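Local structure of naphthalene dioxygenase large subunit (Rhodococcus sp., 2B1X) at residues I27-E32 with L329-M334; P263-L268 with I287-A292; T291-G296 with F307-D312. The protein is the large subunit of a Rieske-type ring-hydroxylating oxygenase and carries a [2Fe-2S] cluster in one domain and a mononuclear iron in the other. One frame throughout, in Å; residues are numbered along the deposited sequence.

Overall arrangement
The three contacts all involve the catalytic domain but differ in depth. Interaction 1 lies at the surface, where the chain near its N-terminus meets the turn between strands 318-330 and 333-343; its chemistry is a small van der Waals contact plus one water bridge. Interactions 2 and 3 are buried, share Thr291 and Ala292, and have centres about 10 Å apart. In interaction 2 a loop packs on the end of helix 282-288 through aromatic, sulfur and ionic contacts and a backbone hydrogen bond; interaction 3 pairs the strands of hairpin 293-298/302-309 through two phenylalanines. Met266 of interaction 2 packs on the backbone of Phe307 and Leu308. Interaction 1 reaches the same sheet through strand 318-330.

Interaction 1 (I27-E32 with L329-M334); sequences IINDPE and LGPDKM
Pro331 presses its ring carbon CB against segment 27-32, meeting the amide oxygen of Asn29 at 3.4 Å (CB to OD1) and the backbone nitrogen of Asp30 at 3.8 Å (CB to N). The Asn29 side chain reaches across because its CG stands opposite the backbone N (chi1 -179°), carrying the amide obliquely over Pro331 and on to Asp332, whose CB lies 3.7 Å from Asn29 OD1. The amide and carboxylate planes of Asn29 and Asp332 are turned 49° apart, and a water joins the two groups: it accepts from Asn29 ND2 at 3.0 Å and donates to Asp332 OD2 at 3.1 Å. Asn29 ND2 also donates to Thr380 O of helix 369-382, so the amide nitrogen is gripped twice. Pro331 opens the tip of a type I turn from Gly330 to Lys333, with a classic beta bulge alongside, Leu329 and Gly330 both facing Lys333. Asp30 is the N-cap of helix 31-40, its OD1 accepting weakly from Glu32 N, while OD2 forms a salt bridge with Lys389. With carbons set against amide oxygen and nitrogen, the segments meet by van der Waals contact and the water, without a direct hydrogen bond; polar bonds tie segment 27-32 to Thr380 and Lys389.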
ATOM      1  N   ILE A  27      16.917 -14.787 -11.145  1.00 14.36           N
ATOM      2  CA  ILE A  27      17.088 -13.456 -11.736  1.00 14.72           C
ATOM      3  C   ILE A  27      15.795 -12.661 -11.937  1.00 14.27           C
ATOM      4  O   ILE A  27      15.861 -11.460 -12.179  1.00 14.75           O
ATOM      5  CB  ILE A  27      17.857 -13.520 -13.056  1.00 15.18           C
ATOM      6  CG1 ILE A  27      16.978 -14.159 -14.138  1.00 15.56           C
ATOM      7  CG2 ILE A  27      19.204 -14.225 -12.873  1.00 15.68           C
ATOM      8  CD1 ILE A  27      17.477 -13.921 -15.539  1.00 16.21           C
ATOM      9  N   ILE A  28      14.640 -13.310 -11.807  1.00 13.99           N
ATOM     10  CA  ILE A  28      13.373 -12.680 -12.139  1.00 14.19           C
ATOM     11  C   ILE A  28      12.816 -11.707 -11.086  1.00 14.07           C
ATOM     12  O   ILE A  28      12.459 -10.561 -11.404  1.00 14.15           O
ATOM     13  CB  ILE A  28      12.305 -13.753 -12.531  1.00 14.24           C
ATOM     14  CG1 ILE A  28      12.703 -14.440 -13.846  1.00 15.84           C
ATOM     15  CG2 ILE A  28      10.936 -13.118 -12.686  1.00 12.80           C
ATOM     16  CD1 ILE A  28      11.950 -15.719 -14.109  1.00 18.97           C
ATOM     17  N   ASN A  29      12.714 -12.175  -9.852  1.00 13.11           N
ATOM     18  CA  ASN A  29      12.086 -11.397  -8.792  1.00 12.55           C
ATOM     19  C   ASN A  29      12.917 -11.521  -7.507  1.00 12.39           C
ATOM     20  O   ASN A  29      12.693 -12.426  -6.706  1.00 13.49           O
ATOM     21  CB  ASN A  29      10.660 -11.911  -8.570  1.00 11.69           C
ATOM     22  CG  ASN A  29       9.924 -11.151  -7.499  1.00 12.53           C
ATOM     23  OD1 ASN A  29      10.446 -10.165  -6.941  1.00 13.23           O
ATOM     24  ND2 ASN A  29       8.724 -11.618  -7.159  1.00  9.55           N
ATOM     25  N   ASP A  30      13.884 -10.632  -7.337  1.00 12.53           N
ATOM     26  CA  ASP A  30      14.765 -10.651  -6.164  1.00 13.01           C
ATOM     27  C   ASP A  30      15.246  -9.240  -5.797  1.00 12.82           C
ATOM     28  O   ASP A  30      15.771  -8.554  -6.656  1.00 11.77           O
ATOM     29  CB  ASP A  30      15.956 -11.561  -6.464  1.00 12.91           C
ATOM     30  CG  ASP A  30      16.831 -11.760  -5.261  1.00 15.42           C
ATOM     31  OD1 ASP A  30      17.857 -11.055  -5.157  1.00 16.92           O
ATOM     32  OD2 ASP A  30      16.548 -12.557  -4.352  1.00 16.93           O
ATOM     33  N   PRO A  31      15.115  -8.817  -4.525  1.00 13.49           N
ATOM     34  CA  PRO A  31      15.497  -7.449  -4.135  1.00 13.91           C
ATOM     35  C   PRO A  31      16.986  -7.138  -4.423  1.00 13.99           C
ATOM     36  O   PRO A  31      17.280  -6.044  -4.886  1.00 14.01           O
ATOM     37  CB  PRO A  31      15.222  -7.398  -2.627  1.00 14.54           C
ATOM     38  CG  PRO A  31      14.328  -8.527  -2.346  1.00 14.99           C
ATOM     39  CD  PRO A  31      14.617  -9.593  -3.377  1.00 13.84           C
ATOM     40  N   GLU A  32      17.887  -8.093  -4.207  1.00 14.00           N
ATOM     41  CA  GLU A  32      19.324  -7.845  -4.420  1.00 14.18           C
ATOM     42  C   GLU A  32      19.607  -7.755  -5.925  1.00 13.75           C
ATOM     43  O   GLU A  32      20.366  -6.896  -6.371  1.00 13.80           O
ATOM     44  CB  GLU A  32      20.233  -8.905  -3.774  1.00 14.21           C
ATOM     45  CG  GLU A  32      21.701  -8.449  -3.724  1.00 17.10           C
ATOM     46  CD  GLU A  32      22.742  -9.555  -3.502  1.00 18.08           C
ATOM     47  OE1 GLU A  32      22.360 -10.728  -3.274  1.00 17.90           O
ATOM     48  OE2 GLU A  32      23.963  -9.225  -3.544  1.00 18.30           O
ATOM     49  N   LEU A 329      10.307  -0.641 -11.835  1.00 12.11           N
ATOM     50  CA  LEU A 329       9.792   0.046 -10.640  1.00 11.81           C
ATOM     51  C   LEU A 329      10.281  -0.689  -9.378  1.00 12.10           C
ATOM     52  O   LEU A 329      10.475  -0.080  -8.329  1.00 12.45           O
ATOM     53  CB  LEU A 329       8.266   0.101 -10.684  1.00 11.76           C
ATOM     54  CG  LEU A 329       7.614   1.138 -11.594  1.00 12.56           C
ATOM     55  CD1 LEU A 329       6.088   1.098 -11.414  1.00 13.30           C
ATOM     56  CD2 LEU A 329       8.167   2.549 -11.277  1.00 12.85           C
ATOM     57  N   GLY A 330      10.457  -2.007  -9.483  1.00 11.74           N
ATOM     58  CA  GLY A 330      10.989  -2.808  -8.376  1.00 10.86           C
ATOM     59  C   GLY A 330      11.159  -4.236  -8.906  1.00 11.04           C
ATOM     60  O   GLY A 330      10.923  -4.481 -10.128  1.00  9.20           O
ATOM     61  N   PRO A 331      11.591  -5.151  -8.042  1.00 10.22           N
ATOM     62  CA  PRO A 331      11.817  -6.549  -8.450  1.00 10.36           C
ATOM     63  C   PRO A 331      10.530  -7.147  -9.035  1.00 11.79           C
ATOM     64  O   PRO A 331      10.574  -8.010  -9.967  1.00 10.28           O
ATOM     65  CB  PRO A 331      12.179  -7.254  -7.138  1.00 10.65           C
ATOM     66  CG  PRO A 331      11.707  -6.294  -6.042  1.00 11.18           C
ATOM     67  CD  PRO A 331      11.879  -4.918  -6.604  1.00  9.93           C
ATOM     68  N   ASP A 332       9.388  -6.662  -8.530  1.00 11.49           N
ATOM     69  CA  ASP A 332       8.132  -7.287  -8.895  1.00 12.61           C
ATOM     70  C   ASP A 332       7.128  -6.323  -9.495  1.00 12.41           C
ATOM     71  O   ASP A 332       5.921  -6.583  -9.468  1.00 12.34           O
ATOM     72  CB  ASP A 332       7.519  -8.019  -7.690  1.00 12.30           C
ATOM     73  CG  ASP A 332       7.334  -7.127  -6.523  1.00 16.66           C
ATOM     74  OD1 ASP A 332       7.579  -5.893  -6.653  1.00 18.09           O
ATOM     75  OD2 ASP A 332       6.990  -7.596  -5.411  1.00 21.89           O
ATOM     76  N   LYS A 333       7.625  -5.227 -10.065  1.00 12.48           N
ATOM     77  CA  LYS A 333       6.747  -4.183 -10.546  1.00 13.53           C
ATOM     78  C   LYS A 333       7.344  -3.410 -11.725  1.00 12.26           C
ATOM     79  O   LYS A 333       8.526  -3.132 -11.758  1.00 11.02           O
ATOM     80  CB  LYS A 333       6.432  -3.244  -9.375  1.00 14.35           C
ATOM     81  CG  LYS A 333       5.201  -2.340  -9.569  1.00 19.31           C
ATOM     82  CD  LYS A 333       5.008  -1.422  -8.341  1.00 25.41           C
ATOM     83  CE  LYS A 333       3.957  -0.346  -8.580  1.00 29.20           C
ATOM     84  NZ  LYS A 333       3.671   0.517  -7.331  1.00 35.55           N
ATOM     85  N   MET A 334       6.541  -3.122 -12.740  1.00 11.57           N
ATOM     86  CA  MET A 334       7.046  -2.278 -13.803  1.00 11.39           C
ATOM     87  C   MET A 334       5.962  -1.321 -14.272  1.00 11.51           C
ATOM     88  O   MET A 334       4.779  -1.545 -13.988  1.00 11.11           O
ATOM     89  CB  MET A 334       7.589  -3.154 -14.945  1.00 12.02           C
ATOM     90  CG  MET A 334       6.472  -3.935 -15.714  1.00 13.78           C
ATOM     91  SD  MET A 334       7.024  -4.403 -17.385  1.00 15.16           S
ATOM     92  CE  MET A 334       6.210  -5.998 -17.542  1.00 13.16           C
TER
HETATM   93  O   HOH W   1       6.640 -10.665  -5.287  1.00 35.01           O

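Interaction 2 (P263-L268 with I287-A292); sequences PEFMGL and IFRPTA
Glu264 and Arg289 run side by side and join in a salt bridge, Arg289 NH1 donating to Glu264 OE1 at 2.9 Å. The carboxylate oxygen lies in the guanidinium plane, whereas the nitrogen comes to it from well above the carboxylate plane (54° out), and the N-H...O angle of 134° is far from straight. Arg289 has a second ionic partner in Glu286, which takes NH2, so its charge is shared between two carboxylates.

The backbone supplies the straighter bond: Phe265 N donates to Arg289 O at 2.8 Å with an angle of 171°. A water accepts from Met266 N at 2.9 Å and lies close to Arg289 O and Thr291 O, bringing the two segments together around one solvent molecule.

Aromatic contacts fill the rest. Arg289 CG, anti to the backbone N, makes a CH-pi contact over one face of the Phe265 ring, offset toward its rim and 4.3 Å from the centroid; the bend at chi3 then brings a face of the guanidinium to Phe265 CZ. Phe288 meets the edge of the Phe265 ring, CD2 to CD2 at 3.6 Å, and takes Leu268 CD1 at its own edge. Met266 SD approaches Phe288 CE1 to 3.7 Å, an oblique Met-aromatic contact.

Val273 and Leu276 of helix 270-279 add to the packing round Phe265. Two phenylalanines and a methionine thus fix the loop after strand 250-254 against the end of helix 282-288, within the helical connection between strands 250-254 and 293-298, neighbours in the antiparallel sheet of the catalytic domain.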
ATOM      1  N   PRO A 263      -0.228  -8.446 -49.543  1.00 33.70           N
ATOM      2  CA  PRO A 263       0.394  -7.230 -50.069  1.00 32.00           C
ATOM      3  C   PRO A 263       1.830  -7.061 -49.575  1.00 30.21           C
ATOM      4  O   PRO A 263       2.121  -7.273 -48.390  1.00 29.42           O
ATOM      5  CB  PRO A 263      -0.514  -6.121 -49.525  1.00 32.24           C
ATOM      6  CG  PRO A 263      -1.866  -6.768 -49.446  1.00 33.22           C
ATOM      7  CD  PRO A 263      -1.610  -8.207 -49.083  1.00 33.70           C
ATOM      8  N   GLU A 264       2.722  -6.695 -50.494  1.00 28.28           N
ATOM      9  CA  GLU A 264       4.118  -6.460 -50.149  1.00 26.90           C
ATOM     10  C   GLU A 264       4.271  -5.283 -49.191  1.00 24.80           C
ATOM     11  O   GLU A 264       3.422  -4.389 -49.149  1.00 23.46           O
ATOM     12  CB  GLU A 264       4.945  -6.215 -51.401  1.00 27.10           C
ATOM     13  CG  GLU A 264       5.018  -7.424 -52.315  1.00 30.99           C
ATOM     14  CD  GLU A 264       5.818  -7.172 -53.591  1.00 34.94           C
ATOM     15  OE1 GLU A 264       6.077  -5.991 -53.941  1.00 35.00           O
ATOM     16  OE2 GLU A 264       6.185  -8.172 -54.242  1.00 37.74           O
ATOM     17  N   PHE A 265       5.356  -5.307 -48.422  1.00 23.26           N
ATOM     18  CA  PHE A 265       5.691  -4.211 -47.536  1.00 22.20           C
ATOM     19  C   PHE A 265       4.553  -3.970 -46.536  1.00 21.38           C
ATOM     20  O   PHE A 265       4.181  -2.830 -46.262  1.00 20.33           O
ATOM     21  CB  PHE A 265       6.001  -2.947 -48.362  1.00 22.09           C
ATOM     22  CG  PHE A 265       7.079  -3.142 -49.406  1.00 21.99           C
ATOM     23  CD1 PHE A 265       6.780  -3.007 -50.766  1.00 23.46           C
ATOM     24  CD2 PHE A 265       8.384  -3.455 -49.036  1.00 22.01           C
ATOM     25  CE1 PHE A 265       7.770  -3.165 -51.736  1.00 20.93           C
ATOM     26  CE2 PHE A 265       9.375  -3.644 -49.984  1.00 22.02           C
ATOM     27  CZ  PHE A 265       9.068  -3.491 -51.355  1.00 22.31           C
ATOM     28  N   MET A 266       3.985  -5.068 -46.031  1.00 21.13           N
ATOM     29  CA  MET A 266       2.956  -5.024 -44.979  1.00 21.39           C
ATOM     30  C   MET A 266       1.724  -4.265 -45.446  1.00 21.21           C
ATOM     31  O   MET A 266       0.939  -3.766 -44.631  1.00 21.71           O
ATOM     32  CB  MET A 266       3.500  -4.376 -43.698  1.00 20.46           C
ATOM     33  CG  MET A 266       4.624  -5.132 -43.057  1.00 21.69           C
ATOM     34  SD  MET A 266       4.997  -4.460 -41.450  1.00 24.26           S
ATOM     35  CE  MET A 266       3.663  -5.283 -40.470  1.00 21.70           C
ATOM     36  N   GLY A 267       1.576  -4.141 -46.759  1.00 20.96           N
ATOM     37  CA  GLY A 267       0.500  -3.337 -47.318  1.00 20.32           C
ATOM     38  C   GLY A 267       0.549  -1.853 -46.972  1.00 19.89           C
ATOM     39  O   GLY A 267      -0.485  -1.176 -46.958  1.00 19.89           O
ATOM     40  N   LEU A 268       1.739  -1.322 -46.729  1.00 19.65           N
ATOM     41  CA  LEU A 268       1.882   0.115 -46.505  1.00 19.68           C
ATOM     42  C   LEU A 268       1.388   0.939 -47.682  1.00 20.14           C
ATOM     43  O   LEU A 268       1.389   0.455 -48.842  1.00 20.25           O
ATOM     44  CB  LEU A 268       3.325   0.474 -46.194  1.00 19.54           C
ATOM     45  CG  LEU A 268       3.793   0.078 -44.799  1.00 19.40           C
ATOM     46  CD1 LEU A 268       5.296   0.180 -44.756  1.00 19.46           C
ATOM     47  CD2 LEU A 268       3.119   0.929 -43.700  1.00 19.83           C
ATOM     48  N   ILE A 287      14.451  -7.889 -47.480  1.00 17.80           N
ATOM     49  CA  ILE A 287      14.072  -8.465 -46.183  1.00 17.74           C
ATOM     50  C   ILE A 287      12.681  -7.974 -45.759  1.00 17.76           C
ATOM     51  O   ILE A 287      11.866  -8.763 -45.261  1.00 17.42           O
ATOM     52  CB  ILE A 287      15.160  -8.189 -45.102  1.00 17.81           C
ATOM     53  CG1 ILE A 287      16.381  -9.085 -45.352  1.00 17.56           C
ATOM     54  CG2 ILE A 287      14.597  -8.320 -43.690  1.00 17.94           C
ATOM     55  CD1 ILE A 287      17.649  -8.680 -44.586  1.00 14.62           C
ATOM     56  N   PHE A 288      12.390  -6.687 -45.985  1.00 18.03           N
ATOM     57  CA  PHE A 288      11.090  -6.137 -45.571  1.00 18.08           C
ATOM     58  C   PHE A 288       9.936  -6.589 -46.460  1.00 18.55           C
ATOM     59  O   PHE A 288       8.795  -6.699 -46.003  1.00 19.09           O
ATOM     60  CB  PHE A 288      11.124  -4.607 -45.510  1.00 17.47           C
ATOM     61  CG  PHE A 288       9.882  -3.989 -44.907  1.00 17.68           C
ATOM     62  CD1 PHE A 288       9.392  -4.426 -43.668  1.00 17.98           C
ATOM     63  CD2 PHE A 288       9.228  -2.946 -45.553  1.00 18.07           C
ATOM     64  CE1 PHE A 288       8.250  -3.842 -43.081  1.00 17.58           C
ATOM     65  CE2 PHE A 288       8.086  -2.350 -44.978  1.00 18.89           C
ATOM     66  CZ  PHE A 288       7.594  -2.808 -43.740  1.00 18.95           C
ATOM     67  N   ARG A 289      10.225  -6.852 -47.732  1.00 18.97           N
ATOM     68  CA  ARG A 289       9.165  -7.055 -48.720  1.00 19.20           C
ATOM     69  C   ARG A 289       8.031  -8.042 -48.316  1.00 19.22           C
ATOM     70  O   ARG A 289       6.840  -7.726 -48.509  1.00 18.62           O
ATOM     71  CB  ARG A 289       9.756  -7.453 -50.065  1.00 19.07           C
ATOM     72  CG  ARG A 289       8.752  -7.452 -51.199  1.00 20.61           C
ATOM     73  CD  ARG A 289       9.310  -7.975 -52.534  1.00 23.04           C
ATOM     74  NE  ARG A 289      10.374  -7.103 -53.040  1.00 24.89           N
ATOM     75  CZ  ARG A 289      10.169  -6.008 -53.769  1.00 26.51           C
ATOM     76  NH1 ARG A 289       8.939  -5.639 -54.090  1.00 26.46           N
ATOM     77  NH2 ARG A 289      11.202  -5.279 -54.173  1.00 27.81           N
ATOM     78  N   PRO A 290       8.383  -9.229 -47.821  1.00 19.16           N
ATOM     79  CA  PRO A 290       7.382 -10.226 -47.430  1.00 19.56           C
ATOM     80  C   PRO A 290       7.041 -10.233 -45.915  1.00 19.33           C
ATOM     81  O   PRO A 290       6.469 -11.187 -45.429  1.00 20.07           O
ATOM     82  CB  PRO A 290       8.072 -11.535 -47.805  1.00 19.60           C
ATOM     83  CG  PRO A 290       9.530 -11.263 -47.583  1.00 20.04           C
ATOM     84  CD  PRO A 290       9.747  -9.760 -47.622  1.00 19.77           C
ATOM     85  N   THR A 291       7.373  -9.177 -45.185  1.00 18.71           N
ATOM     86  CA  THR A 291       7.145  -9.161 -43.727  1.00 18.19           C
ATOM     87  C   THR A 291       5.671  -9.077 -43.347  1.00 16.58           C
ATOM     88  O   THR A 291       4.902  -8.345 -43.984  1.00 16.45           O
ATOM     89  CB  THR A 291       7.893  -7.969 -43.127  1.00 18.41           C
ATOM     90  OG1 THR A 291       9.302  -8.238 -43.189  1.00 21.01           O
ATOM     91  CG2 THR A 291       7.589  -7.800 -41.615  1.00 19.93           C
ATOM     92  N   ALA A 292       5.295  -9.841 -42.314  1.00 14.92           N
ATOM     93  CA  ALA A 292       4.018  -9.688 -41.607  1.00 14.17           C
ATOM     94  C   ALA A 292       4.201  -9.248 -40.132  1.00 13.76           C
ATOM     95  O   ALA A 292       3.393  -8.469 -39.589  1.00 13.92           O
ATOM     96  CB  ALA A 292       3.240 -10.996 -41.654  1.00 14.11           C
TER
HETATM   97  O   HOH W   2       4.825  -7.804 -46.596  1.00 30.18           O

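Interaction 3 (T291-G296 with F307-D312); sequences TAFIHG and FLMGKD
Phe293 and Phe307 both set CG opposite their carbonyl carbons (chi1 -52° and -58°), which turns their rings toward each other across an antiparallel beta hairpin, strands 293-298 and 302-309, in the sheet of the catalytic domain. The two residues form a non-hydrogen-bonded pair with CA atoms 4.6 Å apart, and this direct pairing puts both side chains on the same face. Their rings meet obliquely, planes at 65° and centroids 5.8 Å apart, Phe293 CD2 touching Phe307 CD2 at 3.6 Å. Phe307 CB lies in the plane of the Phe293 ring, at its edge, and Met309 SD sits more loosely at that edge too.

The one backbone bond between the segments, Leu308 N to Ala292 O at 3.1 Å, is weak and well off straight. Ala292 and Phe293 both face Ile254 on the neighbouring strand, a classic beta bulge, and Leu308 CB rests 3.5 Å from Ala292 O.

Further along, the Phe307 ring turns toward strand 293-298, where His295 CB lies at its edge in the ring plane. The imidazole of His295 is held at both nitrogens, by Phe210 O at ND1 and by Asp418 at NE2, which fixes its rotation. A bound (4S)-2-methyl-2,4-pentanediol, probably from the crystallisation liquor, lies about 3 Å from the His295 side chain. The Phe307 side chain is about 7 Å from the bound iron, which places the ring near the metal site of His216, His221 and Asp372. The Phe307 ring also crowds the backbone of its partner strand, CE2 lying 3.2 Å from Ile294 O.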
ATOM      1  N   THR A 291       7.373  -9.177 -45.185  1.00 18.71           N
ATOM      2  CA  THR A 291       7.145  -9.161 -43.727  1.00 18.19           C
ATOM      3  C   THR A 291       5.671  -9.077 -43.347  1.00 16.58           C
ATOM      4  O   THR A 291       4.902  -8.345 -43.984  1.00 16.45           O
ATOM      5  CB  THR A 291       7.893  -7.969 -43.127  1.00 18.41           C
ATOM      6  OG1 THR A 291       9.302  -8.238 -43.189  1.00 21.01           O
ATOM      7  CG2 THR A 291       7.589  -7.800 -41.615  1.00 19.93           C
ATOM      8  N   ALA A 292       5.295  -9.841 -42.314  1.00 14.92           N
ATOM      9  CA  ALA A 292       4.018  -9.688 -41.607  1.00 14.17           C
ATOM     10  C   ALA A 292       4.201  -9.248 -40.132  1.00 13.76           C
ATOM     11  O   ALA A 292       3.393  -8.469 -39.589  1.00 13.92           O
ATOM     12  CB  ALA A 292       3.240 -10.996 -41.654  1.00 14.11           C
ATOM     13  N   PHE A 293       5.244  -9.760 -39.485  1.00 13.19           N
ATOM     14  CA  PHE A 293       5.556  -9.406 -38.094  1.00 12.67           C
ATOM     15  C   PHE A 293       7.034  -9.174 -37.886  1.00 12.57           C
ATOM     16  O   PHE A 293       7.875  -9.957 -38.367  1.00 12.28           O
ATOM     17  CB  PHE A 293       5.145 -10.502 -37.119  1.00 13.02           C
ATOM     18  CG  PHE A 293       3.735 -10.942 -37.281  1.00 15.68           C
ATOM     19  CD1 PHE A 293       3.446 -12.144 -37.918  1.00 15.98           C
ATOM     20  CD2 PHE A 293       2.689 -10.168 -36.784  1.00 17.69           C
ATOM     21  CE1 PHE A 293       2.141 -12.564 -38.074  1.00 17.33           C
ATOM     22  CE2 PHE A 293       1.373 -10.579 -36.958  1.00 17.50           C
ATOM     23  CZ  PHE A 293       1.102 -11.772 -37.609  1.00 17.02           C
ATOM     24  N   ILE A 294       7.349  -8.099 -37.166  1.00 12.30           N
ATOM     25  CA  ILE A 294       8.690  -7.903 -36.643  1.00 11.75           C
ATOM     26  C   ILE A 294       8.517  -7.639 -35.166  1.00 11.64           C
ATOM     27  O   ILE A 294       7.725  -6.786 -34.777  1.00 10.97           O
ATOM     28  CB  ILE A 294       9.370  -6.679 -37.272  1.00 12.21           C
ATOM     29  CG1 ILE A 294       9.542  -6.844 -38.778  1.00 12.20           C
ATOM     30  CG2 ILE A 294      10.731  -6.424 -36.637  1.00 12.08           C
ATOM     31  CD1 ILE A 294       9.785  -5.476 -39.501  1.00 13.72           C
ATOM     32  N   HIS A 295       9.300  -8.332 -34.363  1.00 11.39           N
ATOM     33  CA  HIS A 295       9.317  -8.116 -32.917  1.00 11.88           C
ATOM     34  C   HIS A 295      10.772  -8.136 -32.439  1.00 12.07           C
ATOM     35  O   HIS A 295      11.562  -8.937 -32.930  1.00 12.57           O
ATOM     36  CB  HIS A 295       8.511  -9.213 -32.222  1.00 11.65           C
ATOM     37  CG  HIS A 295       9.025 -10.599 -32.504  1.00 14.40           C
ATOM     38  ND1 HIS A 295       9.912 -11.250 -31.676  1.00 18.83           N
ATOM     39  CD2 HIS A 295       8.806 -11.436 -33.548  1.00 15.69           C
ATOM     40  CE1 HIS A 295      10.198 -12.442 -32.184  1.00 17.31           C
ATOM     41  NE2 HIS A 295       9.523 -12.586 -33.310  1.00 15.15           N
ATOM     42  N   GLY A 296      11.132  -7.247 -31.508  1.00 11.83           N
ATOM     43  CA  GLY A 296      12.498  -7.199 -31.043  1.00 11.32           C
ATOM     44  C   GLY A 296      12.661  -6.384 -29.782  1.00 11.51           C
ATOM     45  O   GLY A 296      11.747  -5.684 -29.321  1.00 10.85           O
ATOM     46  N   PHE A 307       3.460  -5.051 -36.579  1.00 13.38           N
ATOM     47  CA  PHE A 307       2.584  -6.201 -36.808  1.00 13.45           C
ATOM     48  C   PHE A 307       1.459  -5.861 -37.773  1.00 13.84           C
ATOM     49  O   PHE A 307       0.991  -4.722 -37.834  1.00 13.38           O
ATOM     50  CB  PHE A 307       1.933  -6.685 -35.510  1.00 12.69           C
ATOM     51  CG  PHE A 307       2.891  -7.091 -34.416  1.00 13.85           C
ATOM     52  CD1 PHE A 307       2.517  -6.927 -33.092  1.00 12.75           C
ATOM     53  CD2 PHE A 307       4.143  -7.652 -34.686  1.00 13.88           C
ATOM     54  CE1 PHE A 307       3.386  -7.318 -32.023  1.00 14.08           C
ATOM     55  CE2 PHE A 307       5.010  -8.023 -33.629  1.00 13.29           C
ATOM     56  CZ  PHE A 307       4.618  -7.859 -32.302  1.00 12.27           C
ATOM     57  N   LEU A 308       0.982  -6.876 -38.474  1.00 14.62           N
ATOM     58  CA  LEU A 308      -0.133  -6.726 -39.434  1.00 16.21           C
ATOM     59  C   LEU A 308      -1.319  -7.427 -38.784  1.00 16.62           C
ATOM     60  O   LEU A 308      -1.262  -8.630 -38.568  1.00 16.68           O
ATOM     61  CB  LEU A 308       0.245  -7.445 -40.723  1.00 16.73           C
ATOM     62  CG  LEU A 308      -0.083  -7.036 -42.159  1.00 19.21           C
ATOM     63  CD1 LEU A 308      -0.304  -8.301 -42.979  1.00 20.38           C
ATOM     64  CD2 LEU A 308      -1.247  -6.058 -42.299  1.00 19.68           C
ATOM     65  N   MET A 309      -2.370  -6.689 -38.428  1.00 17.70           N
ATOM     66  CA  MET A 309      -3.461  -7.250 -37.595  1.00 18.36           C
ATOM     67  C   MET A 309      -4.782  -6.529 -37.802  1.00 17.61           C
ATOM     68  O   MET A 309      -4.805  -5.315 -38.090  1.00 16.85           O
ATOM     69  CB  MET A 309      -3.098  -7.202 -36.093  1.00 19.73           C
ATOM     70  CG  MET A 309      -3.458  -8.492 -35.301  1.00 25.22           C
ATOM     71  SD  MET A 309      -2.035  -9.189 -34.433  1.00 37.14           S
ATOM     72  CE  MET A 309      -1.194  -7.775 -34.037  1.00 27.38           C
ATOM     73  N   GLY A 310      -5.878  -7.291 -37.704  1.00 17.27           N
ATOM     74  CA  GLY A 310      -7.232  -6.745 -37.720  1.00 16.36           C
ATOM     75  C   GLY A 310      -7.558  -5.886 -36.501  1.00 16.11           C
ATOM     76  O   GLY A 310      -7.012  -6.107 -35.403  1.00 15.79           O
ATOM     77  N   LYS A 311      -8.425  -4.894 -36.691  1.00 15.75           N
ATOM     78  CA  LYS A 311      -8.888  -4.024 -35.598  1.00 16.22           C
ATOM     79  C   LYS A 311     -10.093  -4.631 -34.865  1.00 16.15           C
ATOM     80  O   LYS A 311     -10.599  -4.061 -33.890  1.00 16.20           O
ATOM     81  CB  LYS A 311      -9.228  -2.615 -36.128  1.00 16.44           C
ATOM     82  CG  LYS A 311     -10.514  -2.554 -36.930  1.00 15.57           C
ATOM     83  CD  LYS A 311     -10.777  -1.150 -37.410  1.00 18.99           C
ATOM     84  CE  LYS A 311     -11.744  -1.144 -38.561  1.00 20.47           C
ATOM     85  NZ  LYS A 311     -12.689  -0.020 -38.450  1.00 24.28           N
ATOM     86  N   ASP A 312     -10.537  -5.788 -35.357  1.00 16.24           N
ATOM     87  CA  ASP A 312     -11.653  -6.565 -34.789  1.00 15.51           C
ATOM     88  C   ASP A 312     -11.784  -7.873 -35.589  1.00 15.53           C
ATOM     89  O   ASP A 312     -11.046  -8.082 -36.563  1.00 15.31           O
ATOM     90  CB  ASP A 312     -12.948  -5.737 -34.735  1.00 15.27           C
ATOM     91  CG  ASP A 312     -13.481  -5.382 -36.135  1.00 16.05           C
ATOM     92  OD1 ASP A 312     -13.992  -4.263 -36.318  1.00 16.81           O
ATOM     93  OD2 ASP A 312     -13.392  -6.143 -37.095  1.00 14.09           O
TER